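Local coordinates for sterol regulatory element-binding protein cleavage-activating protein (Schizosaccharomyces pombe, PDB 4YHC) that acts as an escort required for sre1 processing at low sterol and oxygen levels, seen here as its WD40 domain, at residues A[183-186]-A[187-190]; A[228-231]-A[232-235]; A[245-249]-A[250-254]. The protein carries 9 engineered substitutions. All coordinates share one frame; numbering follows the deposited sequence. Where two conformers were deposited one is given.

Overall arrangement
All three contacts are tight reversals between successive strands of the WD40 propeller, and each is partly buried. Contact 2 lies nearest the middle of the chain, its centre about 12 Å from the chain centre, against about 17 Å for contact 1 and about 21 Å for contact 3. Contacts 2 and 3 belong to the same four-stranded blade; contact 1 belongs to the blade before it. Contact 2 is held mostly by backbone bonds, whereas contacts 1 and 3 use a serine and an aspartate to bind turn amides. The blades are joined by a salt bridge of 2.7 Å from Arg188 NH1 in contact 1 to Asp234 OD2 in contact 2.

Contact 1. Residues A[183-186]-A[187-190]; sequences SPTA and NRIA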
ATOM      1  N   SER A 183       1.801   5.028 -14.592  1.00 18.24           N
ATOM      2  CA  SER A 183       3.197   5.384 -14.738  1.00 20.25           C
ATOM      3  C   SER A 183       3.289   6.701 -15.526  1.00 23.42           C
ATOM      4  O   SER A 183       2.300   7.111 -16.056  1.00 24.50           O
ATOM      5  CB  SER A 183       3.930   4.265 -15.456  1.00 17.72           C
ATOM      6  OG  SER A 183       4.153   4.562 -16.836  1.00 22.76           O
ATOM      7  N   PRO A 184       4.489   7.311 -15.649  1.00 25.05           N
ATOM      8  CA  PRO A 184       4.569   8.511 -16.518  1.00 24.47           C
ATOM      9  C   PRO A 184       4.359   8.219 -18.014  1.00 31.63           C
ATOM     10  O   PRO A 184       4.000   9.107 -18.778  1.00 37.11           O
ATOM     11  CB  PRO A 184       5.964   9.042 -16.228  1.00 23.07           C
ATOM     12  CG  PRO A 184       6.299   8.534 -14.857  1.00 27.14           C
ATOM     13  CD  PRO A 184       5.755   7.117 -14.929  1.00 21.70           C
ATOM     14  N   THR A 185       4.470   6.964 -18.419  1.00 26.94           N
ATOM     15  CA  THR A 185       4.384   6.595 -19.828  1.00 28.33           C
ATOM     16  C   THR A 185       2.995   6.066 -20.132  1.00 31.44           C
ATOM     17  O   THR A 185       2.451   6.346 -21.192  1.00 33.30           O
ATOM     18  CB  THR A 185       5.530   5.621 -20.182  1.00 27.34           C
ATOM     19  OG1 THR A 185       6.781   6.325 -20.085  1.00 29.00           O
ATOM     20  CG2 THR A 185       5.389   5.043 -21.586  1.00 27.51           C
ATOM     21  N   ALA A 186       2.404   5.311 -19.222  1.00 25.13           N
ATOM     22  CA  ALA A 186       1.111   4.659 -19.504  1.00 22.08           C
ATOM     23  C   ALA A 186       0.393   4.197 -18.248  1.00 24.38           C
ATOM     24  O   ALA A 186       1.012   4.060 -17.172  1.00 24.61           O
ATOM     25  CB  ALA A 186       1.319   3.484 -20.420  1.00 20.14           C
ATOM     26  N   ASN A 187      -0.924   4.010 -18.359  1.00 18.21           N
ATOM     27  CA  ASN A 187      -1.682   3.261 -17.380  1.00 21.93           C
ATOM     28  C   ASN A 187      -1.542   1.801 -17.661  1.00 24.16           C
ATOM     29  O   ASN A 187      -1.631   1.396 -18.788  1.00 26.77           O
ATOM     30  CB  ASN A 187      -3.132   3.656 -17.412  1.00 24.05           C
ATOM     31  CG  ASN A 187      -3.350   5.053 -16.892  1.00 31.65           C
ATOM     32  OD1 ASN A 187      -2.473   5.622 -16.221  1.00 29.35           O
ATOM     33  ND2 ASN A 187      -4.585   5.562 -17.064  1.00 24.85           N
ATOM     34  N   ARG A 188      -1.238   1.024 -16.632  1.00 21.33           N
ATOM     35  CA  ARG A 188      -0.984  -0.400 -16.796  1.00 19.21           C
ATOM     36  C   ARG A 188      -1.693  -1.187 -15.741  1.00 22.46           C
ATOM     37  O   ARG A 188      -1.876  -0.710 -14.631  1.00 19.46           O
ATOM     38  CB  ARG A 188       0.493  -0.665 -16.702  1.00 24.72           C
ATOM     39  CG  ARG A 188       1.375   0.138 -17.598  1.00 16.68           C
ATOM     40  CD  ARG A 188       2.789  -0.433 -17.605  1.00 20.05           C
ATOM     41  NE  ARG A 188       3.825   0.546 -17.980  1.00 19.18           N
ATOM     42  CZ  ARG A 188       4.190   0.854 -19.240  1.00 28.26           C
ATOM     43  NH1 ARG A 188       5.107   1.781 -19.483  1.00 24.10           N
ATOM     44  NH2 ARG A 188       3.606   0.284 -20.255  1.00 23.85           N
ATOM     45  N   ILE A 189      -2.191  -2.366 -16.106  1.00 21.75           N
ATOM     46  CA  ILE A 189      -2.732  -3.317 -15.140  1.00 21.39           C
ATOM     47  C   ILE A 189      -1.970  -4.613 -15.269  1.00 23.15           C
ATOM     48  O   ILE A 189      -1.935  -5.219 -16.375  1.00 23.73           O
ATOM     49  CB  ILE A 189      -4.206  -3.623 -15.414  1.00 25.19           C
ATOM     50  CG1 ILE A 189      -5.005  -2.341 -15.502  1.00 35.63           C
ATOM     51  CG2 ILE A 189      -4.774  -4.521 -14.349  1.00 26.06           C
ATOM     52  CD1 ILE A 189      -5.214  -1.658 -14.161  1.00 44.92           C
ATOM     53  N   ALA A 190      -1.413  -5.082 -14.158  1.00 19.07           N
ATOM     54  CA  ALA A 190      -0.537  -6.269 -14.173  1.00 20.30           C
ATOM     55  C   ALA A 190      -1.193  -7.339 -13.335  1.00 26.53           C
ATOM     56  O   ALA A 190      -1.677  -7.032 -12.243  1.00 19.54           O
ATOM     57  CB  ALA A 190       0.835  -5.924 -13.603  1.00 17.16           C
TER
HETATM   58  O   HOH W   1      -0.538   7.413 -16.563  1.00 33.92           O
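Between Ser183 and Arg188 the chain folds back through a turn, closed by a 2.9 Å bond from Ser183 N to Ala186 O, and then runs into strand 187-193. The hydroxyl of Ser183 fastens the turn from inside: OG accepts from Thr185 N at 2.9 Å, forming an ST turn, and from Ala186 N at 3.1 Å, completing an ST motif. The Arg188 side chain runs back under the turn. Its CG is anti to the carbonyl carbon (chi1 -53°) and the chain is extended from CG to NE, which carries the guanidinium to Ala186, whose CB lies over one face, 3.9 Å from Arg188 NH2. Thr185 CG2 approaches Arg188 NH1 obliquely, also at 3.9 Å. The charge is answered by Asp234, which also takes a weak hydrogen bond from Ser183 OG, and NH2 binds a citrate that probably came from the crystallisation liquor. Replacing Ser183 with an alanine here would probably leave the amides of Thr185 and Ala186 without their acceptor and the turn less firmly fixed. A water donates to both Ser183 O and Asn187 OD1, and Asn187 ND2 bonds to Pro127 O. The turn joins the first two strands of the predicted WD 4 blade: Arg188 packs between Ile181 of strand 175-182 and Val200 of strand 198-204, while Asn187 and Ile189 reach Met126 in the preceding blade.

Contact 2. Residues A[228-231]-A[232-235]; sequences YGIA and MADI
Ile230 and Ile235 form an antiparallel hydrogen-bonded pair where strand 226-230 turns into strand 235-239. Ile230 N donates to Ile235 O at 2.9 Å, and Ile235 N returns a longer bond of 3.3 Å to Ile230 O. Ile230 O has a second donor, Ala233 N at 3.2 Å, and the two amides come to it from opposite faces of its plane. Ala231 O is met by Asp234 N at 3.0 Å from well above its own carbonyl plane, 63° out of it. Asp234 and Ile235 together face Ile230, a G1 beta bulge, with Asp234 in the left-handed helical region (phi 58°, psi 51°). Ala233 O accepts from Asn316 ND2, and Asp234 O pairs with the amide of Leu249. Apolar contact is slight: Ile230 CG1 sits beside the backbone N, which puts CG2 anti to it, 4.0 Å from Ala233 CB. The carboxylate of Asp234 reaches across to the neighbouring blade, where it forms a salt bridge with Arg188. Four backbone bonds thus close the turn, Ala233 O and Asp234 O find donors outside it, and the bulge carboxylate, probably kept ionised by Arg188, ties the turn to the adjoining blade.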
ATOM      1  N   TYR A 228       4.622  -6.574  -7.378  1.00 18.33           N
ATOM      2  CA  TYR A 228       4.410  -5.321  -6.643  1.00 18.91           C
ATOM      3  C   TYR A 228       4.977  -4.230  -7.540  1.00 20.03           C
ATOM      4  O   TYR A 228       6.004  -4.438  -8.187  1.00 20.28           O
ATOM      5  CB  TYR A 228       5.112  -5.327  -5.265  1.00 16.41           C
ATOM      6  CG  TYR A 228       4.738  -4.140  -4.400  1.00 18.55           C
ATOM      7  CD1 TYR A 228       5.459  -2.945  -4.507  1.00 21.56           C
ATOM      8  CD2 TYR A 228       3.666  -4.175  -3.520  1.00 23.26           C
ATOM      9  CE1 TYR A 228       5.120  -1.824  -3.766  1.00 21.44           C
ATOM     10  CE2 TYR A 228       3.357  -3.027  -2.723  1.00 18.68           C
ATOM     11  CZ  TYR A 228       4.087  -1.885  -2.907  1.00 22.94           C
ATOM     12  OH  TYR A 228       3.881  -0.736  -2.222  1.00 37.49           O
ATOM     13  N   GLY A 229       4.314  -3.102  -7.614  1.00 15.13           N
ATOM     14  CA  GLY A 229       4.737  -2.024  -8.570  1.00 19.88           C
ATOM     15  C   GLY A 229       5.202  -0.749  -7.879  1.00 21.49           C
ATOM     16  O   GLY A 229       4.745  -0.439  -6.785  1.00 20.86           O
ATOM     17  N   ILE A 230       6.166  -0.050  -8.448  1.00 17.69           N
ATOM     18  CA  ILE A 230       6.455   1.373  -8.044  1.00 20.16           C
ATOM     19  C   ILE A 230       6.093   2.147  -9.306  1.00 19.47           C
ATOM     20  O   ILE A 230       6.852   2.186 -10.290  1.00 18.56           O
ATOM     21  CB  ILE A 230       7.896   1.625  -7.701  1.00 20.54           C
ATOM     22  CG1 ILE A 230       8.409   0.561  -6.763  1.00 27.02           C
ATOM     23  CG2 ILE A 230       8.182   3.067  -7.256  1.00 15.45           C
ATOM     24  CD1 ILE A 230       8.418   0.914  -5.354  1.00 28.62           C
ATOM     25  N   ALA A 231       4.921   2.738  -9.264  1.00 18.01           N
ATOM     26  CA  ALA A 231       4.295   3.222 -10.450  1.00 23.32           C
ATOM     27  C   ALA A 231       5.104   4.390 -11.053  1.00 21.81           C
ATOM     28  O   ALA A 231       5.360   4.419 -12.271  1.00 18.54           O
ATOM     29  CB  ALA A 231       2.843   3.632 -10.141  1.00 19.84           C
ATOM     30  N   MET A 232       5.582   5.277 -10.229  1.00 17.69           N
ATOM     31  CA  MET A 232       6.274   6.460 -10.808  1.00 25.48           C
ATOM     32  C   MET A 232       7.630   6.143 -11.471  1.00 24.49           C
ATOM     33  O   MET A 232       8.133   6.978 -12.220  1.00 18.82           O
ATOM     34  CB  MET A 232       6.523   7.559  -9.745  1.00 22.79           C
ATOM     35  CG  MET A 232       7.133   7.081  -8.456  1.00 32.35           C
ATOM     36  SD  MET A 232       7.414   8.424  -7.235  1.00 76.90           S
ATOM     37  CE  MET A 232       6.124   9.589  -7.689  1.00 42.05           C
ATOM     38  N   ALA A 233       8.224   4.985 -11.126  1.00 17.44           N
ATOM     39  CA  ALA A 233       9.486   4.520 -11.691  1.00 17.95           C
ATOM     40  C   ALA A 233       9.222   3.631 -12.896  1.00 20.56           C
ATOM     41  O   ALA A 233      10.144   3.248 -13.584  1.00 23.33           O
ATOM     42  CB  ALA A 233      10.296   3.771 -10.594  1.00 18.90           C
ATOM     43  N   ASP A 234       7.960   3.242 -13.109  1.00 17.98           N
ATOM     44  CA  ASP A 234       7.524   2.285 -14.133  1.00 22.92           C
ATOM     45  C   ASP A 234       8.280   0.892 -13.925  1.00 17.48           C
ATOM     46  O   ASP A 234       8.835   0.302 -14.838  1.00 19.72           O
ATOM     47  CB  ASP A 234       7.714   2.817 -15.545  1.00 20.91           C
ATOM     48  CG  ASP A 234       6.624   2.392 -16.478  1.00 23.78           C
ATOM     49  OD1 ASP A 234       5.775   1.567 -16.100  1.00 20.78           O
ATOM     50  OD2 ASP A 234       6.552   2.975 -17.581  1.00 24.22           O
ATOM     51  N   ILE A 235       8.232   0.417 -12.708  1.00 16.18           N
ATOM     52  CA  ILE A 235       8.915  -0.789 -12.322  1.00 17.87           C
ATOM     53  C   ILE A 235       7.921  -1.755 -11.715  1.00 20.63           C
ATOM     54  O   ILE A 235       7.071  -1.326 -10.925  1.00 20.46           O
ATOM     55  CB  ILE A 235       9.955  -0.503 -11.254  1.00 20.18           C
ATOM     56  CG1 ILE A 235      11.159   0.150 -11.935  1.00 26.87           C
ATOM     57  CG2 ILE A 235      10.453  -1.798 -10.612  1.00 19.05           C
ATOM     58  CD1 ILE A 235      12.115   0.715 -10.949  1.00 33.12           C
TER

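Contact 3. Residues A[245-249]-A[250-254]; sequences DMIDL and KNDEL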
ATOM      1  N   ASP A 245      12.783 -10.369  -9.216  1.00 17.33           N
ATOM      2  CA  ASP A 245      13.223  -9.683 -10.444  1.00 18.90           C
ATOM      3  C   ASP A 245      12.560  -8.306 -10.572  1.00 24.97           C
ATOM      4  O   ASP A 245      11.298  -8.187 -10.412  1.00 18.46           O
ATOM      5  CB  ASP A 245      12.869 -10.538 -11.628  1.00 17.13           C
ATOM      6  CG  ASP A 245      13.569 -11.897 -11.558  1.00 20.10           C
ATOM      7  OD1 ASP A 245      14.726 -11.975 -11.104  1.00 20.38           O
ATOM      8  OD2 ASP A 245      12.958 -12.871 -11.925  1.00 22.39           O
ATOM      9  N   MET A 246      13.422  -7.297 -10.817  1.00 19.63           N
ATOM     10  CA  MET A 246      13.028  -5.901 -10.865  1.00 18.44           C
ATOM     11  C   MET A 246      13.044  -5.534 -12.354  1.00 23.24           C
ATOM     12  O   MET A 246      14.081  -5.607 -12.988  1.00 18.55           O
ATOM     13  CB  MET A 246      13.932  -5.027 -10.038  1.00 16.34           C
ATOM     14  CG  MET A 246      13.484  -3.542 -10.105  1.00 17.35           C
ATOM     15  SD  MET A 246      14.404  -2.494  -9.027  1.00 21.80           S
ATOM     16  CE  MET A 246      15.745  -2.126 -10.167  1.00 20.63           C
ATOM     17  N   ILE A 247      11.863  -5.253 -12.912  1.00 21.35           N
ATOM     18  CA  ILE A 247      11.681  -5.137 -14.331  1.00 24.98           C
ATOM     19  C   ILE A 247      11.241  -3.705 -14.725  1.00 24.61           C
ATOM     20  O   ILE A 247      10.365  -3.114 -14.083  1.00 20.17           O
ATOM     21  CB  ILE A 247      10.630  -6.115 -14.739  1.00 23.49           C
ATOM     22  CG1 ILE A 247      11.076  -7.554 -14.426  1.00 24.94           C
ATOM     23  CG2 ILE A 247      10.224  -5.916 -16.169  1.00 18.14           C
ATOM     24  CD1 ILE A 247       9.987  -8.563 -14.571  1.00 28.05           C
ATOM     25  N   ASP A 248      11.907  -3.140 -15.723  1.00 24.63           N
ATOM     26  CA  ASP A 248      11.536  -1.831 -16.336  1.00 21.02           C
ATOM     27  C   ASP A 248      10.415  -2.048 -17.318  1.00 23.41           C
ATOM     28  O   ASP A 248      10.561  -2.692 -18.374  1.00 20.81           O
ATOM     29  CB  ASP A 248      12.741  -1.215 -17.023  1.00 26.07           C
ATOM     30  CG  ASP A 248      12.385   0.036 -17.890  1.00 54.24           C
ATOM     31  OD1 ASP A 248      11.260   0.673 -17.783  1.00 43.12           O
ATOM     32  OD2 ASP A 248      13.313   0.375 -18.684  1.00 60.65           O
ATOM     33  N   LEU A 249       9.257  -1.530 -17.007  1.00 17.26           N
ATOM     34  CA  LEU A 249       8.118  -1.805 -17.874  1.00 21.22           C
ATOM     35  C   LEU A 249       8.087  -0.856 -19.100  1.00 24.37           C
ATOM     36  O   LEU A 249       7.331  -1.056 -20.008  1.00 22.35           O
ATOM     37  CB  LEU A 249       6.841  -1.600 -17.059  1.00 23.78           C
ATOM     38  CG  LEU A 249       6.091  -2.632 -16.248  1.00 34.57           C
ATOM     39  CD1 LEU A 249       6.660  -4.019 -16.257  1.00 30.04           C
ATOM     40  CD2 LEU A 249       5.714  -2.138 -14.880  1.00 28.64           C
ATOM     41  N   LYS A 250       8.826   0.241 -19.045  1.00 24.46           N
ATOM     42  CA  LYS A 250       8.804   1.202 -20.162  1.00 21.39           C
ATOM     43  C   LYS A 250       9.576   0.617 -21.343  1.00 28.14           C
ATOM     44  O   LYS A 250       9.023   0.407 -22.435  1.00 24.80           O
ATOM     45  CB  LYS A 250       9.394   2.508 -19.724  1.00 19.03           C
ATOM     46  CG  LYS A 250       9.483   3.571 -20.831  1.00 26.02           C
ATOM     47  CD  LYS A 250      10.213   4.801 -20.309  1.00 29.13           C
ATOM     48  CE  LYS A 250      10.207   5.919 -21.341  1.00 31.75           C
ATOM     49  NZ  LYS A 250      10.959   5.486 -22.567  1.00 30.12           N
ATOM     50  N   ASN A 251      10.834   0.285 -21.088  1.00 26.89           N
ATOM     51  CA  ASN A 251      11.709  -0.303 -22.121  1.00 33.02           C
ATOM     52  C   ASN A 251      11.778  -1.849 -22.088  1.00 31.10           C
ATOM     53  O   ASN A 251      12.562  -2.417 -22.774  1.00 27.99           O
ATOM     54  CB  ASN A 251      13.101   0.298 -21.938  1.00 30.49           C
ATOM     55  CG  ASN A 251      13.076   1.812 -21.970  1.00 37.23           C
ATOM     56  OD1 ASN A 251      12.542   2.377 -22.905  1.00 38.06           O
ATOM     57  ND2 ASN A 251      13.605   2.478 -20.933  1.00 27.74           N
ATOM     58  N   ASP A 252      10.882  -2.499 -21.343  0.50 31.46           N
ATOM     59  CA  ASP A 252      10.844  -3.980 -21.148  0.50 35.89           C
ATOM     60  C   ASP A 252      12.242  -4.607 -20.974  0.50 40.00           C
ATOM     61  O   ASP A 252      12.787  -5.204 -21.901  0.50 39.77           O
ATOM     62  CB  ASP A 252      10.051  -4.706 -22.256  0.50 39.82           C
ATOM     63  CG  ASP A 252       9.301  -5.957 -21.727  0.50 44.74           C
ATOM     64  OD1 ASP A 252       9.479  -6.312 -20.546  0.50 39.25           O
ATOM     65  OD2 ASP A 252       8.526  -6.593 -22.480  0.50 45.15           O
ATOM     66  N   GLU A 253      12.645  -4.692 -19.704  1.00 34.71           N
ATOM     67  CA  GLU A 253      14.049  -4.951 -19.467  1.00 28.60           C
ATOM     68  C   GLU A 253      14.250  -5.367 -18.022  1.00 29.42           C
ATOM     69  O   GLU A 253      13.836  -4.666 -17.104  1.00 21.56           O
ATOM     70  CB  GLU A 253      14.871  -3.701 -19.766  1.00 41.41           C
ATOM     71  CG  GLU A 253      16.365  -3.943 -19.825  1.00 56.92           C
ATOM     72  CD  GLU A 253      16.955  -3.569 -21.167  1.00 73.28           C
ATOM     73  OE1 GLU A 253      18.195  -3.478 -21.265  1.00 78.78           O
ATOM     74  OE2 GLU A 253      16.176  -3.368 -22.119  1.00 77.80           O
ATOM     75  N   LEU A 254      14.883  -6.516 -17.825  1.00 25.63           N
ATOM     76  CA  LEU A 254      15.211  -6.957 -16.514  1.00 22.13           C
ATOM     77  C   LEU A 254      16.324  -6.097 -15.973  1.00 27.78           C
ATOM     78  O   LEU A 254      17.402  -6.048 -16.526  1.00 27.88           O
ATOM     79  CB  LEU A 254      15.625  -8.426 -16.511  1.00 29.53           C
ATOM     80  CG  LEU A 254      16.074  -8.928 -15.120  1.00 33.15           C
ATOM     81  CD1 LEU A 254      14.957  -8.812 -14.065  1.00 27.33           C
ATOM     82  CD2 LEU A 254      16.569 -10.361 -15.179  1.00 34.34           C
TER
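The carboxylate of Asp248 and the amide of Asn251 stand almost perpendicular, their planes 89° apart, at the end of the hairpin. Lys250 N meets OD1 of Asp248 from above the carboxylate plane, 50° out of it, at 2.8 Å, an Asx turn. Asp248 OD2 takes a weak bond of 3.1 Å from Asn251 ND2, and Asn251 N is shared weakly between both oxygens. With CG anti to the backbone N (chi1 170°), Asp248 lies alongside Lys250, and Lys250 CB sits 3.3 Å from OD1. Asn316 and Gln320 donate to OD1 and OD2 respectively, so the buried carboxylate is well supplied with donors, which would be expected to stabilise its negative charge. Behind the turn, Asp248 N donates to Glu253 O at 2.8 Å, while the return bond from Glu253 to Asp248 is weak. Farther along, the methyl CD1 of Leu254 tucks in at 3.6 Å from Asp245 CB and 3.5 Å from Met246 O, and touches Ile247 CG1 at 4.1 Å. Lys250 and Asn251 both bond to Trp318 O, and Lys250 also makes a cation-pi contact with the Trp318 ring. The hairpin joins strands 243-248 and 253-259, the third and fourth of their blade; Met246 packs on Ile235 and Phe237 of strand 235-239, and Leu249 touches Leu236 and Asp234.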